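Local structure of probable glutamine synthetase (Pseudomonas aeruginosa, 4HPP) at residues A[181-185]-A[230-234]; A[284-289]-A[435-439]; A[129-133]-A[202-206]. The protein is a probable member of the glutamine synthetase family, with the N-terminal and catalytic domains of that family, and holds magnesium and glutamic acid in one pocket. One frame throughout, in Å; residues are numbered along the deposited sequence.

How the contacts relate
Contacts 1 and 3 meet at the glutamic acid and share it, whereas contact 2 touches neither of them. E133 of contact 3 makes the junction: its OE1 lies 3.1 Å from G234 N of contact 1, a probable hydrogen bond, and takes the ligand N as well, while its OE2 binds magnesium. The centres of contacts 1 and 3 are 16 Å apart, and their segments alternate along the chain. Contact 2 follows both in sequence; its centre is 15 Å from that of contact 1, with nearest atoms about 5 Å apart, and 20 Å from that of contact 3. The side chain of L289 in contact 2 remains about 11 Å from the glutamic acid.

Contact 1 of 3, residues A[181-185]-A[230-234]; sequences YGQRQ and AVTNG. With GLU (glutamic acid), chain D.
Q185 reaches across to the 230-234 loop, where its amide NE2 donates to two oxygens. NE2 lies 2.9 Å from N233 OD1 and 3.0 Å from T232 O, with both bonds bent, and approaches the T232 carbonyl from above its plane, 42° out of it. The long reach follows from an extended side chain whose CG stands anti to the backbone N (chi1 -163°). At the other end of the same amide, OE1 accepts G182 N at 3.0 Å in a nearly straight bond, so the amide is fixed in rotation by bonds at both ends. Q185 N also bonds to G182 O, closing a type II beta turn over G182-Q185. This turn joins two strands of the catalytic-domain sheet, 174-179 and 185-194, and faces the loop before strand 235-243, part of the glutamic acid pocket. T232 O, besides holding Q185, accepts the ligand N at 2.9 Å, making Q185 a second-shell residue of the pocket. Packing is closest at G182, where V231 CG2 sits 3.4 Å from CA against a residue without a side chain. Beside it the fit is looser: V231 CG2 meets Y181 CD2 at 3.8 Å, the two side chains crossing at about a right angle. Y181 runs on to the second subunit, where its OH bonds D52 O and its side chain packs on L48; the solvent side is at Q183, the turn's exposed residue.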
# COMPACT_ATOMS: atom_id res chain seq x y z
N TYR A 181 9.55 33.62 12.13
CA TYR A 181 10.79 33.42 12.90
C TYR A 181 10.87 32.00 13.48
O TYR A 181 11.90 31.36 13.37
CB TYR A 181 11.08 34.61 13.90
CG TYR A 181 12.36 34.49 14.66
CD1 TYR A 181 13.57 34.24 14.00
CD2 TYR A 181 12.37 34.60 16.06
CE1 TYR A 181 14.76 34.09 14.70
CE2 TYR A 181 13.55 34.45 16.79
CZ TYR A 181 14.73 34.19 16.11
OH TYR A 181 15.89 34.05 16.84
N GLY A 182 9.76 31.47 14.01
CA GLY A 182 9.85 30.15 14.63
C GLY A 182 9.77 28.99 13.71
O GLY A 182 9.31 29.11 12.53
N GLN A 183 10.16 27.84 14.22
CA GLN A 183 10.12 26.66 13.40
C GLN A 183 8.66 26.29 13.05
O GLN A 183 7.79 26.20 13.95
CB GLN A 183 10.76 25.54 14.17
CG GLN A 183 12.14 25.88 14.68
CD GLN A 183 12.89 24.60 14.95
OE1 GLN A 183 12.30 23.61 15.41
NE2 GLN A 183 14.17 24.58 14.60
N ARG A 184 8.39 26.09 11.75
CA ARG A 184 7.00 25.82 11.26
C ARG A 184 6.09 27.04 11.44
O ARG A 184 4.85 26.90 11.39
CB ARG A 184 6.40 24.61 12.00
CG ARG A 184 7.37 23.45 12.22
CD ARG A 184 7.64 22.78 10.88
NE ARG A 184 8.39 21.54 10.95
CZ ARG A 184 8.86 20.88 9.88
NH1 ARG A 184 8.63 21.36 8.64
NH2 ARG A 184 9.57 19.74 10.06
N GLN A 185 6.66 28.22 11.71
CA GLN A 185 5.81 29.36 11.81
C GLN A 185 5.60 30.01 10.43
O GLN A 185 6.59 30.22 9.66
CB GLN A 185 6.38 30.35 12.77
CG GLN A 185 5.34 31.36 13.22
CD GLN A 185 5.87 32.41 14.18
OE1 GLN A 185 7.05 32.81 14.12
NE2 GLN A 185 4.98 32.90 15.05
N ALA A 230 9.27 28.01 22.34
CA ALA A 230 9.10 28.29 20.95
C ALA A 230 8.94 29.78 20.82
O ALA A 230 8.49 30.44 21.76
CB ALA A 230 7.87 27.56 20.45
N VAL A 231 9.29 30.32 19.66
CA VAL A 231 8.78 31.62 19.21
C VAL A 231 7.24 31.67 19.29
O VAL A 231 6.56 30.70 18.93
CB VAL A 231 9.22 31.91 17.77
CG1 VAL A 231 8.90 33.37 17.38
CG2 VAL A 231 10.73 31.60 17.63
N THR A 232 6.74 32.79 19.79
CA THR A 232 5.35 32.98 20.13
C THR A 232 4.56 33.40 18.85
O THR A 232 5.16 33.92 17.91
CB THR A 232 5.19 34.08 21.22
OG1 THR A 232 6.04 35.20 20.93
CG2 THR A 232 5.61 33.60 22.56
N ASN A 233 3.24 33.18 18.85
CA ASN A 233 2.35 33.48 17.74
C ASN A 233 1.57 34.74 18.18
O ASN A 233 0.70 34.68 19.07
CB ASN A 233 1.37 32.32 17.40
CG ASN A 233 2.04 31.03 16.83
OD1 ASN A 233 2.84 31.07 15.88
ND2 ASN A 233 1.65 29.85 17.42
N GLY A 234 1.89 35.88 17.56
CA GLY A 234 1.17 37.12 17.81
C GLY A 234 0.00 37.32 16.85
O GLY A 234 -0.16 36.56 15.91
N GLU D . 5.83 36.51 16.81
CA GLU D . 5.77 37.91 17.39
C GLU D . 4.59 38.20 18.35
O GLU D . 4.26 37.40 19.22
CB GLU D . 5.76 38.94 16.27
CG GLU D . 7.06 39.04 15.53
CD GLU D . 6.95 39.89 14.31
OE1 GLU D . 7.59 40.95 14.31
OE2 GLU D . 6.22 39.51 13.36
OXT GLU D . 3.92 39.23 18.29

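Contact 2 of 3, residues A[284-289]-A[435-439]; sequences TAASYL and LCRHY
With chi1 at -83°, Y439 brings its ring across to the A286 methyl, and L289, its CG anti to the carbonyl carbon (chi1 -36°), sends CD1 to C436, three residues before Y439 on the other helix. A286 CB presses on the root of the aromatic side chain, 3.5 Å from Y439 CG, while A286 N lies over one ring face, offset toward the rim. T284 comes in obliquely, its CB 3.8 Å from Y439 CE1, and the two side chains slide past each other in opposite directions. A285 CB lies near the phenol end, 4.0 Å from Y439 OH, whose polar partner is Q51. Farther along, L289 CD1 packs on C436 CB at 3.5 Å. L435, one turn before Y439, packs less closely: its CD1 meets A285 CB at 4.2 Å. The methyls of A285 and A286 let the two backbones come near, with the CA atoms of A286 and C436 5.8 Å apart. S287 N to T284 O and T284 N to S287 OG bind the start of 284-289 into a compact turn. The arrangement is a buried, mostly apolar packing of helix 432-439 against the turn before helix 288-291 and its leucine L289, within the catalytic domain of the glutamine synthetase fold.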
# COMPACT_ATOMS: atom_id res chain seq x y z
N THR A 284 -6.23 34.82 27.54
CA THR A 284 -6.20 33.48 28.13
C THR A 284 -4.99 33.32 29.03
O THR A 284 -4.01 34.08 28.93
CB THR A 284 -6.19 32.33 27.10
OG1 THR A 284 -5.06 32.47 26.25
CG2 THR A 284 -7.46 32.33 26.27
N ALA A 285 -5.07 32.30 29.88
CA ALA A 285 -3.97 31.99 30.80
C ALA A 285 -2.63 31.82 30.04
O ALA A 285 -1.60 32.36 30.47
CB ALA A 285 -4.30 30.76 31.65
N ALA A 286 -2.67 31.12 28.89
CA ALA A 286 -1.50 30.93 28.03
C ALA A 286 -0.99 32.22 27.40
O ALA A 286 0.14 32.23 26.87
CB ALA A 286 -1.75 29.89 26.94
N SER A 287 -1.79 33.29 27.47
CA SER A 287 -1.40 34.54 26.83
C SER A 287 -0.21 35.16 27.53
O SER A 287 0.62 35.86 26.89
CB SER A 287 -2.56 35.51 26.76
OG SER A 287 -3.55 35.06 25.84
N TYR A 288 -0.09 34.88 28.83
CA TYR A 288 0.96 35.52 29.62
C TYR A 288 2.35 34.87 29.53
O TYR A 288 3.31 35.49 29.90
CB TYR A 288 0.46 35.94 31.00
CG TYR A 288 -0.63 36.91 30.77
CD1 TYR A 288 -1.92 36.47 30.50
CD2 TYR A 288 -0.35 38.27 30.68
CE1 TYR A 288 -2.94 37.35 30.21
CE2 TYR A 288 -1.36 39.17 30.35
CZ TYR A 288 -2.65 38.70 30.12
OH TYR A 288 -3.66 39.59 29.80
N LEU A 289 2.42 33.65 28.97
CA LEU A 289 3.72 33.09 28.55
C LEU A 289 4.30 33.85 27.35
O LEU A 289 5.50 33.79 27.12
CB LEU A 289 3.63 31.59 28.21
CG LEU A 289 2.67 30.77 29.07
CD1 LEU A 289 2.39 29.42 28.46
CD2 LEU A 289 3.26 30.60 30.50
N LEU A 435 0.60 24.24 30.69
CA LEU A 435 -0.36 25.25 30.36
C LEU A 435 -0.25 25.59 28.88
O LEU A 435 -1.24 25.77 28.19
CB LEU A 435 0.02 26.47 31.15
CG LEU A 435 -0.98 27.60 31.21
CD1 LEU A 435 -2.34 27.06 31.69
CD2 LEU A 435 -0.40 28.68 32.11
N CYS A 436 0.99 25.66 28.40
CA CYS A 436 1.27 25.94 27.02
C CYS A 436 0.89 24.76 26.15
O CYS A 436 0.25 24.91 25.09
CB CYS A 436 2.73 26.31 26.85
SG CYS A 436 3.37 25.76 25.28
N ARG A 437 1.19 23.57 26.62
CA ARG A 437 0.82 22.40 25.88
C ARG A 437 -0.68 22.30 25.93
O ARG A 437 -1.33 21.83 24.98
CB ARG A 437 1.42 21.11 26.46
CG ARG A 437 2.93 20.92 26.27
CD ARG A 437 3.37 19.68 27.08
NE ARG A 437 4.82 19.55 27.25
CZ ARG A 437 5.47 19.77 28.40
NH1 ARG A 437 4.80 20.11 29.50
NH2 ARG A 437 6.80 19.61 28.45
N HIS A 438 -1.23 22.73 27.05
CA HIS A 438 -2.65 22.58 27.23
C HIS A 438 -3.26 23.42 26.15
O HIS A 438 -4.03 22.89 25.39
CB HIS A 438 -3.13 22.92 28.66
CG HIS A 438 -4.64 22.73 28.87
ND1 HIS A 438 -5.23 21.52 28.88
CD2 HIS A 438 -5.67 23.67 29.06
CE1 HIS A 438 -6.58 21.67 29.04
NE2 HIS A 438 -6.84 22.99 29.16
N TYR A 439 -2.87 24.71 26.02
CA TYR A 439 -3.56 25.64 25.10
C TYR A 439 -3.25 25.42 23.59
O TYR A 439 -4.12 25.62 22.73
CB TYR A 439 -3.38 27.11 25.51
CG TYR A 439 -4.34 27.55 26.58
CD1 TYR A 439 -5.56 28.13 26.26
CD2 TYR A 439 -4.05 27.34 27.93
CE1 TYR A 439 -6.47 28.50 27.24
CE2 TYR A 439 -4.96 27.69 28.91
CZ TYR A 439 -6.16 28.27 28.57
OH TYR A 439 -7.02 28.61 29.56

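Contact 3 of 3, residues A[129-133]-A[202-206]; sequences AFEHE and AVNVR. With MG (magnesium ion), chain B; GLU (glutamic acid), chain D.
F130 and A202 form the apolar part of this contact, a CH-pi interaction in which the A202 methyl rests over one face of the ring, 3.6 Å from its centroid and 20° off the normal. The methyl is offset toward the rim and comes closest to F130 CD2. Two residues on, the H132 ring continues the packing. Its CE1 meets A202 CA at 3.5 Å, with that atom near the ring plane, while V205 CG1 approaches ND1 at 3.5 Å from an oblique direction. The polar part centres on H132 NE2. R206 NH2 gives it a weak hydrogen bond of 3.2 Å, and R206 NE lies 2.8 Å away; H132 NE2 lies at the edge of the guanidinium, near its plane, which is turned 80° from that of the ring. R206 CG lies over one face of the imidazole, and the bend of the chain beyond it brings the guanidinium round to NE2. Metal and ligand bonds belong to E133: OE2 binds magnesium at 2.2 Å, an ion also held by E180, E187 and the glutamic acid's own OE2, and OE1 accepts the ligand N at 2.8 Å. The segments 129-133 and 202-206 run in the same general direction, 25° apart, their axes 9.2 Å from each other at closest. V235 of strand 235-243 touches F130, H132 and R206, while P342, at the start of helix 342-358, touches A202 and R206.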
# COMPACT_ATOMS: atom_id res chain seq x y z
N ALA A 129 -7.00 45.80 9.95
CA ALA A 129 -6.52 44.51 9.48
C ALA A 129 -5.75 43.79 10.61
O ALA A 129 -4.95 44.40 11.33
CB ALA A 129 -5.67 44.67 8.22
N PHE A 130 -6.11 42.53 10.82
CA PHE A 130 -5.45 41.61 11.75
C PHE A 130 -4.37 40.78 11.01
O PHE A 130 -4.64 40.22 9.93
CB PHE A 130 -6.45 40.64 12.34
CG PHE A 130 -7.50 41.25 13.20
CD1 PHE A 130 -7.42 41.11 14.61
CD2 PHE A 130 -8.60 41.89 12.65
CE1 PHE A 130 -8.43 41.61 15.45
CE2 PHE A 130 -9.60 42.41 13.47
CZ PHE A 130 -9.53 42.27 14.88
N GLU A 131 -3.16 40.70 11.59
CA GLU A 131 -2.09 39.90 11.02
C GLU A 131 -2.02 38.70 11.93
O GLU A 131 -2.06 38.85 13.16
CB GLU A 131 -0.74 40.63 11.07
CG GLU A 131 -0.55 41.85 10.13
CD GLU A 131 0.89 42.42 10.18
OE1 GLU A 131 1.21 43.23 9.29
OE2 GLU A 131 1.74 42.04 11.07
N HIS A 132 -1.91 37.52 11.32
CA HIS A 132 -2.00 36.28 12.03
C HIS A 132 -0.78 35.44 11.86
O HIS A 132 -0.30 35.28 10.72
CB HIS A 132 -3.21 35.52 11.55
CG HIS A 132 -4.54 36.12 12.02
ND1 HIS A 132 -5.40 36.75 11.16
CD2 HIS A 132 -5.18 36.06 13.25
CE1 HIS A 132 -6.51 37.12 11.83
NE2 HIS A 132 -6.37 36.70 13.11
N GLU A 133 -0.24 34.91 12.97
CA GLU A 133 0.86 33.97 12.88
C GLU A 133 0.40 32.60 13.42
O GLU A 133 -0.46 32.51 14.32
CB GLU A 133 2.08 34.50 13.59
CG GLU A 133 2.79 35.65 12.89
CD GLU A 133 3.75 36.39 13.83
OE1 GLU A 133 3.71 36.14 15.08
OE2 GLU A 133 4.54 37.24 13.32
N ALA A 202 -10.77 38.53 10.48
CA ALA A 202 -9.87 37.88 11.40
C ALA A 202 -10.41 36.47 11.63
O ALA A 202 -9.69 35.50 11.48
CB ALA A 202 -9.77 38.66 12.67
N VAL A 203 -11.72 36.32 11.85
CA VAL A 203 -12.29 34.97 12.10
C VAL A 203 -12.13 34.08 10.85
O VAL A 203 -11.61 32.95 10.94
CB VAL A 203 -13.78 35.02 12.55
CG1 VAL A 203 -14.42 33.62 12.50
CG2 VAL A 203 -13.92 35.66 13.91
N ASN A 204 -12.56 34.59 9.70
CA ASN A 204 -12.40 33.91 8.42
C ASN A 204 -10.98 33.45 8.15
O ASN A 204 -10.75 32.30 7.75
CB ASN A 204 -12.77 34.83 7.28
CG ASN A 204 -14.23 35.18 7.25
OD1 ASN A 204 -15.07 34.47 7.76
ND2 ASN A 204 -14.53 36.28 6.62
N VAL A 205 -10.01 34.34 8.34
CA VAL A 205 -8.59 33.91 8.19
C VAL A 205 -8.24 32.70 9.08
O VAL A 205 -7.48 31.82 8.65
CB VAL A 205 -7.57 35.05 8.41
CG1 VAL A 205 -6.18 34.50 8.56
CG2 VAL A 205 -7.61 36.07 7.26
N ARG A 206 -8.79 32.63 10.30
CA ARG A 206 -8.44 31.53 11.18
C ARG A 206 -9.15 30.23 10.78
O ARG A 206 -8.54 29.09 10.83
CB ARG A 206 -8.82 31.88 12.60
CG ARG A 206 -7.99 33.01 13.15
CD ARG A 206 -8.80 33.83 14.14
NE ARG A 206 -7.99 34.94 14.64
CZ ARG A 206 -8.08 35.46 15.87
NH1 ARG A 206 -8.96 34.93 16.73
NH2 ARG A 206 -7.29 36.51 16.22
MG MG B . 5.02 38.86 11.96
N GLU D . 5.83 36.51 16.81
CA GLU D . 5.77 37.91 17.39
C GLU D . 4.59 38.20 18.35
O GLU D . 4.26 37.40 19.22
CB GLU D . 5.76 38.94 16.27
CG GLU D . 7.06 39.04 15.53
CD GLU D . 6.95 39.89 14.31
OE1 GLU D . 7.59 40.95 14.31
OE2 GLU D . 6.22 39.51 13.36
OXT GLU D . 3.92 39.23 18.29